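Local coordinates for protein N-(5'-phosphoribosyl)anthranilate isomerase (Pyrococcus furiosus, PDB 4AAJ) that catalyses the isomerisation of N-(5-phospho-beta-D-ribosyl)anthranilate to 1-(2-carboxyphenylamino)-1-deoxy-D-ribulose 5-phosphate, the third step from chorismate to tryptophan, at residues 164-167 / 168-172; 136-139 / 140-144; 189-193 / 194-198. All coordinates share one frame; numbering follows the deposited sequence.

Interaction 1: 164-167 / 168-172; sequences LRVS and SLVAR
Leu164 O accepts the backbone N-H of Ser168 and so closes the first turn of helix 165-173, one of the outer helices of the TIM barrel. The distance from Ser168 N to Leu164 O is 3.0 Å and the N-H points well at the oxygen, at 163°. Two more i to i+4 bonds follow. Val170 N gives to Val166 O at 3.0 Å, and Ala171 N gives to Ser167 O at 2.9 Å. Leu169 N, between Ser168 and Val170, is less well served. Its bonds to Arg165 O and Val166 O are both weak. At the start of the helix, the N-H groups of Arg165 and Val166 each have a weak bond to the carboxylate of Asp163. The hydroxyl of Ser168 has its partner on the next helix, where it hydrogen-bonds to Val193 O.

The side chains pack along the helix. Val166 and Val170 are an apolar pair, side by side and pointing the same way, on the face turned to helix 131-144. The exposed Arg165 chain bends at chi2 and chi3 (-65° and -62°), which carries the guanidinium forward over the next turn. Leu169 CG then lies over one face of that group. Arg165 NH2 ends 4.0 Å from Leu169 CD1, and NH1 of the same arginine is 4.1 Å from Ser168 CB.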
loop_
_atom_site.group_PDB
_atom_site.type_symbol
_atom_site.label_atom_id
_atom_site.label_comp_id
_atom_site.label_asym_id
_atom_site.label_seq_id
_atom_site.Cartn_x
_atom_site.Cartn_y
_atom_site.Cartn_z
ATOM N N LEU A 164 -3.721 16.882 -5.294
ATOM C CA LEU A 164 -2.878 15.892 -5.957
ATOM C C LEU A 164 -1.549 16.502 -6.400
ATOM O O LEU A 164 -0.695 15.809 -6.967
ATOM C CB LEU A 164 -3.589 15.328 -7.191
ATOM C CG LEU A 164 -4.910 14.569 -7.050
ATOM C CD1 LEU A 164 -5.502 14.336 -8.426
ATOM C CD2 LEU A 164 -4.728 13.247 -6.325
ATOM N N ARG A 165 -1.389 17.801 -6.157
ATOM C CA ARG A 165 -0.204 18.529 -6.589
ATOM C C ARG A 165 1.071 18.096 -5.869
ATOM O O ARG A 165 2.116 17.953 -6.504
ATOM C CB ARG A 165 -0.414 20.043 -6.451
ATOM C CG ARG A 165 -1.265 20.658 -7.558
ATOM C CD ARG A 165 -0.576 20.553 -8.911
ATOM N NE ARG A 165 0.697 21.276 -8.940
ATOM C CZ ARG A 165 1.734 20.957 -9.713
ATOM N NH1 ARG A 165 1.673 19.911 -10.529
ATOM N NH2 ARG A 165 2.844 21.686 -9.662
ATOM N N VAL A 166 0.991 17.894 -4.553
ATOM C CA VAL A 166 2.152 17.428 -3.790
ATOM C C VAL A 166 2.551 16.056 -4.331
ATOM O O VAL A 166 3.728 15.820 -4.641
ATOM C CB VAL A 166 1.879 17.351 -2.274
ATOM C CG1 VAL A 166 3.115 16.854 -1.527
ATOM C CG2 VAL A 166 1.456 18.710 -1.723
ATOM N N SER A 167 1.554 15.175 -4.473
ATOM C CA SER A 167 1.777 13.810 -4.969
ATOM C C SER A 167 2.475 13.781 -6.333
ATOM O O SER A 167 3.438 13.038 -6.516
ATOM C CB SER A 167 0.470 13.008 -4.983
ATOM O OG SER A 167 0.067 12.719 -3.653
ATOM N N SER A 168 1.992 14.607 -7.262
ATOM C CA SER A 168 2.592 14.792 -8.592
ATOM C C SER A 168 4.098 15.021 -8.561
ATOM O O SER A 168 4.840 14.425 -9.345
ATOM C CB SER A 168 1.930 15.973 -9.315
ATOM O OG SER A 168 0.756 15.564 -9.996
ATOM N N LEU A 169 4.532 15.884 -7.648
ATOM C CA LEU A 169 5.924 16.319 -7.566
ATOM C C LEU A 169 6.829 15.350 -6.810
ATOM O O LEU A 169 8.021 15.231 -7.118
ATOM C CB LEU A 169 5.994 17.707 -6.939
ATOM C CG LEU A 169 5.240 18.809 -7.696
ATOM C CD1 LEU A 169 5.036 20.005 -6.787
ATOM C CD2 LEU A 169 5.949 19.209 -8.987
ATOM N N VAL A 170 6.266 14.654 -5.822
ATOM C CA VAL A 170 7.003 13.577 -5.164
ATOM C C VAL A 170 7.194 12.440 -6.170
ATOM O O VAL A 170 8.292 11.898 -6.288
ATOM C CB VAL A 170 6.311 13.064 -3.873
ATOM C CG1 VAL A 170 7.158 11.991 -3.199
ATOM C CG2 VAL A 170 6.065 14.201 -2.892
ATOM N N ALA A 171 6.135 12.117 -6.905
ATOM C CA ALA A 171 6.158 11.018 -7.881
ATOM C C ALA A 171 7.186 11.247 -9.000
ATOM O O ALA A 171 7.755 10.293 -9.533
ATOM C CB ALA A 171 4.771 10.777 -8.451
ATOM N N ARG A 172 7.418 12.515 -9.334
ATOM C CA ARG A 172 8.428 12.890 -10.327
ATOM C C ARG A 172 9.855 12.616 -9.857
ATOM O O ARG A 172 10.724 12.269 -10.664
ATOM C CB ARG A 172 8.268 14.354 -10.740
ATOM C CG ARG A 172 7.158 14.585 -11.756
ATOM C CD ARG A 172 7.133 16.035 -12.214
ATOM N NE ARG A 172 8.283 16.359 -13.060
ATOM C CZ ARG A 172 8.779 17.582 -13.225
ATOM N NH1 ARG A 172 8.235 18.620 -12.597
ATOM N NH2 ARG A 172 9.828 17.769 -14.017
#

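Interaction 2: 136-139 / 140-144; sequences NRLL and SEISR
Arg137 and Glu141 form an i to i+4 salt bridge on the exposed side of helix 131-144. It is a long one, with Arg137 NH2 3.5 Å from Glu141 OE1. The guanidinium and carboxylate planes are turned 36° apart. Glu141 CG is anti to the backbone N (chi1 -167°) and the chain runs extended beyond it, which places OE1 near NH2. Arg137 reaches the same place by bending at chi2 and chi3. The Glu141 carboxylate also touches Leu138 CD1.

In the backbone of the same turn, Arg137 O takes two bonds from the same face of its plane. One is from Glu141 N at 3.1 Å and the other from Ser140 OG at 2.9 Å. Ser140 OG sits between its own backbone N and carbonyl carbon, which brings it to Arg137 O. Ser143 OG gives to Ser140 O from above the carbonyl plane.

On the inward side Ile142 N bonds to Leu138 O at 2.8 Å, and Ile142 CD1 packs 4.0 Å from Leu138 CG.

This is the helix of the beta-alpha-beta unit that joins strands 117-123 and 149-153. Leu138 and Ile142 lie over both strands, touching Phe122 on the first and Leu152 and Val150 on the second. With Leu139 they also pack against Val170 of helix 165-173.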
loop_
_atom_site.group_PDB
_atom_site.type_symbol
_atom_site.label_atom_id
_atom_site.label_comp_id
_atom_site.label_asym_id
_atom_site.label_seq_id
_atom_site.Cartn_x
_atom_site.Cartn_y
_atom_site.Cartn_z
ATOM N N ASN A 136 9.044 18.824 -1.425
ATOM C CA ASN A 136 10.442 18.784 -0.996
ATOM C C ASN A 136 10.585 18.405 0.481
ATOM O O ASN A 136 11.526 17.701 0.858
ATOM C CB ASN A 136 11.151 20.109 -1.315
ATOM C CG ASN A 136 11.564 20.211 -2.775
ATOM O OD1 ASN A 136 11.773 19.198 -3.452
ATOM N ND2 ASN A 136 11.697 21.435 -3.266
ATOM N N ARG A 137 9.636 18.844 1.306
ATOM C CA ARG A 137 9.625 18.487 2.724
ATOM C C ARG A 137 9.371 16.983 2.941
ATOM O O ARG A 137 10.056 16.337 3.735
ATOM C CB ARG A 137 8.557 19.276 3.472
ATOM C CG ARG A 137 8.571 19.032 4.972
ATOM C CD ARG A 137 7.167 19.029 5.547
ATOM N NE ARG A 137 7.031 18.007 6.584
ATOM C CZ ARG A 137 5.988 17.878 7.402
ATOM N NH1 ARG A 137 4.958 18.714 7.329
ATOM N NH2 ARG A 137 5.979 16.904 8.308
ATOM N N LEU A 138 8.370 16.446 2.251
ATOM C CA LEU A 138 8.086 15.012 2.345
ATOM C C LEU A 138 9.256 14.190 1.802
ATOM O O LEU A 138 9.557 13.121 2.336
ATOM C CB LEU A 138 6.790 14.658 1.614
ATOM C CG LEU A 138 6.163 13.281 1.862
ATOM C CD1 LEU A 138 5.569 13.174 3.261
ATOM C CD2 LEU A 138 5.088 13.049 0.814
ATOM N N LEU A 139 9.913 14.697 0.759
ATOM C CA LEU A 139 11.084 14.030 0.169
ATOM C C LEU A 139 12.270 13.879 1.126
ATOM O O LEU A 139 12.942 12.847 1.115
ATOM C CB LEU A 139 11.515 14.706 -1.139
ATOM C CG LEU A 139 10.660 14.423 -2.381
ATOM C CD1 LEU A 139 10.934 15.464 -3.460
ATOM C CD2 LEU A 139 10.875 13.017 -2.934
ATOM N N SER A 140 12.525 14.890 1.955
ATOM C CA SER A 140 13.571 14.768 2.979
ATOM C C SER A 140 13.127 13.830 4.100
ATOM O O SER A 140 13.949 13.141 4.701
ATOM C CB SER A 140 13.974 16.135 3.544
ATOM O OG SER A 140 12.848 16.843 4.025
ATOM N N GLU A 141 11.822 13.811 4.363
ATOM C CA GLU A 141 11.209 12.892 5.324
ATOM C C GLU A 141 11.353 11.442 4.838
ATOM O O GLU A 141 11.616 10.539 5.634
ATOM C CB GLU A 141 9.737 13.270 5.499
ATOM C CG GLU A 141 9.001 12.632 6.667
ATOM C CD GLU A 141 7.534 13.043 6.702
ATOM O OE1 GLU A 141 7.236 14.236 6.448
ATOM O OE2 GLU A 141 6.675 12.174 6.973
ATOM N N ILE A 142 11.200 11.251 3.526
ATOM C CA ILE A 142 11.355 9.957 2.850
ATOM C C ILE A 142 12.817 9.466 2.848
ATOM O O ILE A 142 13.086 8.313 3.190
ATOM C CB ILE A 142 10.762 10.018 1.417
ATOM C CG1 ILE A 142 9.224 10.066 1.481
ATOM C CG2 ILE A 142 11.230 8.856 0.549
ATOM C CD1 ILE A 142 8.553 10.532 0.205
ATOM N N SER A 143 13.755 10.343 2.486
ATOM C CA SER A 143 15.177 9.981 2.442
ATOM C C SER A 143 15.757 9.619 3.824
ATOM O O SER A 143 16.854 9.068 3.910
ATOM C CB SER A 143 16.007 11.083 1.757
ATOM O OG SER A 143 16.000 12.289 2.508
ATOM N N ARG A 144 15.015 9.925 4.885
ATOM C CA ARG A 144 15.367 9.552 6.261
ATOM C C ARG A 144 15.153 8.051 6.533
ATOM O O ARG A 144 15.920 7.424 7.266
ATOM C CB ARG A 144 14.555 10.401 7.241
ATOM C CG ARG A 144 14.839 10.160 8.716
ATOM C CD ARG A 144 13.920 11.012 9.577
ATOM N NE ARG A 144 13.586 10.362 10.844
ATOM C CZ ARG A 144 12.597 10.745 11.650
ATOM N NH1 ARG A 144 11.828 11.780 11.327
ATOM N NH2 ARG A 144 12.374 10.091 12.782
#

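Interaction 3: 189-193 / 194-198; sequences EVIKV and VKPYG
Hydrogen bonds from Val194 and Lys195 back to the preceding turn close helix 187-194. Val194 N reaches Val190 O at 2.9 Å, with a straight N-H (167°). Lys195 N still finds Ile191 O at 2.8 Å, but this bond is more bent. Its donor stands above the carbonyl plane. The third bond comes from a side chain. Lys195 NZ lies 2.6 Å from Lys192 O and in the plane of that carbonyl. The lysine runs extended through chi3, and the turn at chi4 (66°) brings its ammonium back to the helix end. That positive group meets the carbonyl end of the helix dipole, which is probably favourable.

The backbone leaves the helix at Lys195, where phi is positive (48°). The chain then runs through Pro196 and Tyr197 into strand 198-201, the last strand of the eight-stranded TIM barrel. Gly198 already makes backbone hydrogen bonds to Val176 and Val178 of the neighbouring strand, and Tyr197 makes one to Phe22.

Apolar contacts lie on the buried side. Val190 and Val194 stand side by side and point the same way, with Val190 CG1 4.1 Å from Val194 CG2. Val190 also touches Val178, and Val194 touches Ser167 and Ala171. The Pro196 ring sits against Ile191, its CD 4.4 Å from Ile191 CG2 and 3.8 Å from Ile191 O. Pro196 also touches Val178.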
loop_
_atom_site.group_PDB
_atom_site.type_symbol
_atom_site.label_atom_id
_atom_site.label_comp_id
_atom_site.label_asym_id
_atom_site.label_seq_id
_atom_site.Cartn_x
_atom_site.Cartn_y
_atom_site.Cartn_z
ATOM N N GLU A 189 -7.776 9.630 -14.120
ATOM C CA GLU A 189 -7.430 11.041 -13.948
ATOM C C GLU A 189 -6.303 11.229 -12.935
ATOM O O GLU A 189 -5.369 12.004 -13.173
ATOM C CB GLU A 189 -8.665 11.855 -13.540
ATOM C CG GLU A 189 -8.505 13.366 -13.681
ATOM C CD GLU A 189 -8.195 13.814 -15.102
ATOM O OE1 GLU A 189 -8.711 13.198 -16.062
ATOM O OE2 GLU A 189 -7.433 14.793 -15.259
ATOM N N VAL A 190 -6.393 10.517 -11.812
ATOM C CA VAL A 190 -5.344 10.536 -10.791
ATOM C C VAL A 190 -4.003 10.145 -11.415
ATOM O O VAL A 190 -2.993 10.807 -11.183
ATOM C CB VAL A 190 -5.691 9.619 -9.593
ATOM C CG1 VAL A 190 -4.469 9.380 -8.709
ATOM C CG2 VAL A 190 -6.825 10.226 -8.775
ATOM N N ILE A 191 -4.013 9.087 -12.224
ATOM C CA ILE A 191 -2.802 8.596 -12.881
ATOM C C ILE A 191 -2.211 9.621 -13.862
ATOM O O ILE A 191 -0.989 9.759 -13.953
ATOM C CB ILE A 191 -3.043 7.235 -13.572
ATOM C CG1 ILE A 191 -3.211 6.141 -12.511
ATOM C CG2 ILE A 191 -1.888 6.887 -14.502
ATOM C CD1 ILE A 191 -3.673 4.802 -13.045
ATOM N N LYS A 192 -3.078 10.334 -14.581
ATOM C CA LYS A 192 -2.628 11.362 -15.527
ATOM C C LYS A 192 -1.943 12.526 -14.822
ATOM O O LYS A 192 -0.927 13.030 -15.294
ATOM C CB LYS A 192 -3.782 11.869 -16.397
ATOM C CG LYS A 192 -4.143 10.958 -17.560
ATOM C CD LYS A 192 -4.993 11.687 -18.600
ATOM C CE LYS A 192 -6.478 11.677 -18.258
ATOM N NZ LYS A 192 -7.139 10.409 -18.683
ATOM N N VAL A 193 -2.487 12.938 -13.682
ATOM C CA VAL A 193 -1.938 14.067 -12.937
ATOM C C VAL A 193 -0.668 13.677 -12.181
ATOM O O VAL A 193 0.356 14.345 -12.301
ATOM C CB VAL A 193 -2.975 14.669 -11.965
ATOM C CG1 VAL A 193 -2.367 15.810 -11.161
ATOM C CG2 VAL A 193 -4.195 15.154 -12.728
ATOM N N VAL A 194 -0.744 12.591 -11.417
ATOM C CA VAL A 194 0.339 12.184 -10.516
ATOM C C VAL A 194 1.463 11.452 -11.244
ATOM O O VAL A 194 2.642 11.599 -10.890
ATOM C CB VAL A 194 -0.200 11.301 -9.357
ATOM C CG1 VAL A 194 0.919 10.922 -8.398
ATOM C CG2 VAL A 194 -1.312 12.030 -8.607
ATOM N N LYS A 195 1.099 10.675 -12.263
ATOM C CA LYS A 195 2.041 9.789 -12.960
ATOM C C LYS A 195 2.880 8.943 -11.993
ATOM O O LYS A 195 4.110 8.990 -11.999
ATOM C CB LYS A 195 2.893 10.568 -13.971
ATOM C CG LYS A 195 2.130 10.868 -15.252
ATOM C CD LYS A 195 2.932 11.733 -16.213
ATOM C CE LYS A 195 2.111 12.101 -17.439
ATOM N NZ LYS A 195 0.963 12.986 -17.093
ATOM N N PRO A 196 2.203 8.159 -11.144
ATOM C CA PRO A 196 2.914 7.369 -10.137
ATOM C C PRO A 196 3.481 6.080 -10.727
ATOM O O PRO A 196 3.157 5.718 -11.858
ATOM C CB PRO A 196 1.803 7.028 -9.146
ATOM C CG PRO A 196 0.588 6.891 -10.003
ATOM C CD PRO A 196 0.749 7.910 -11.109
ATOM N N TYR A 197 4.311 5.391 -9.948
ATOM C CA TYR A 197 4.775 4.060 -10.306
ATOM C C TYR A 197 3.622 3.046 -10.175
ATOM O O TYR A 197 3.545 2.067 -10.919
ATOM C CB TYR A 197 5.989 3.677 -9.441
ATOM C CG TYR A 197 6.427 2.236 -9.590
ATOM C CD1 TYR A 197 7.209 1.829 -10.671
ATOM C CD2 TYR A 197 6.040 1.270 -8.655
ATOM C CE1 TYR A 197 7.595 0.503 -10.815
ATOM C CE2 TYR A 197 6.428 -0.051 -8.789
ATOM C CZ TYR A 197 7.208 -0.427 -9.868
ATOM O OH TYR A 197 7.596 -1.742 -10.003
ATOM N N GLY A 198 2.715 3.292 -9.233
ATOM C CA GLY A 198 1.542 2.433 -9.071
ATOM C C GLY A 198 0.410 3.062 -8.283
ATOM O O GLY A 198 0.518 4.191 -7.797
#

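In the fold
Interactions 1 and 2 lie on outer helices of one closed (beta/alpha)8 barrel. Interaction 3 spans the end of helix 187-194 and the loop into strand 198-201. Along the chain the order is interaction 2, interaction 1, interaction 3. Their helices, 131-144, 165-173 and 187-194, follow strands 117-123, 149-153 and 176-179 in turn. Interaction 1 lies in the middle. Its centre is about 13 Å from that of interaction 2 and about 9 Å from that of interaction 3. Helix 165-173 packs on helix 131-144 on one side and meets the end of helix 187-194 on the other. Interactions 2 and 3 do not touch, with nearest atoms about 10 Å apart. Together the contacts join three successive helices of this monomeric barrel.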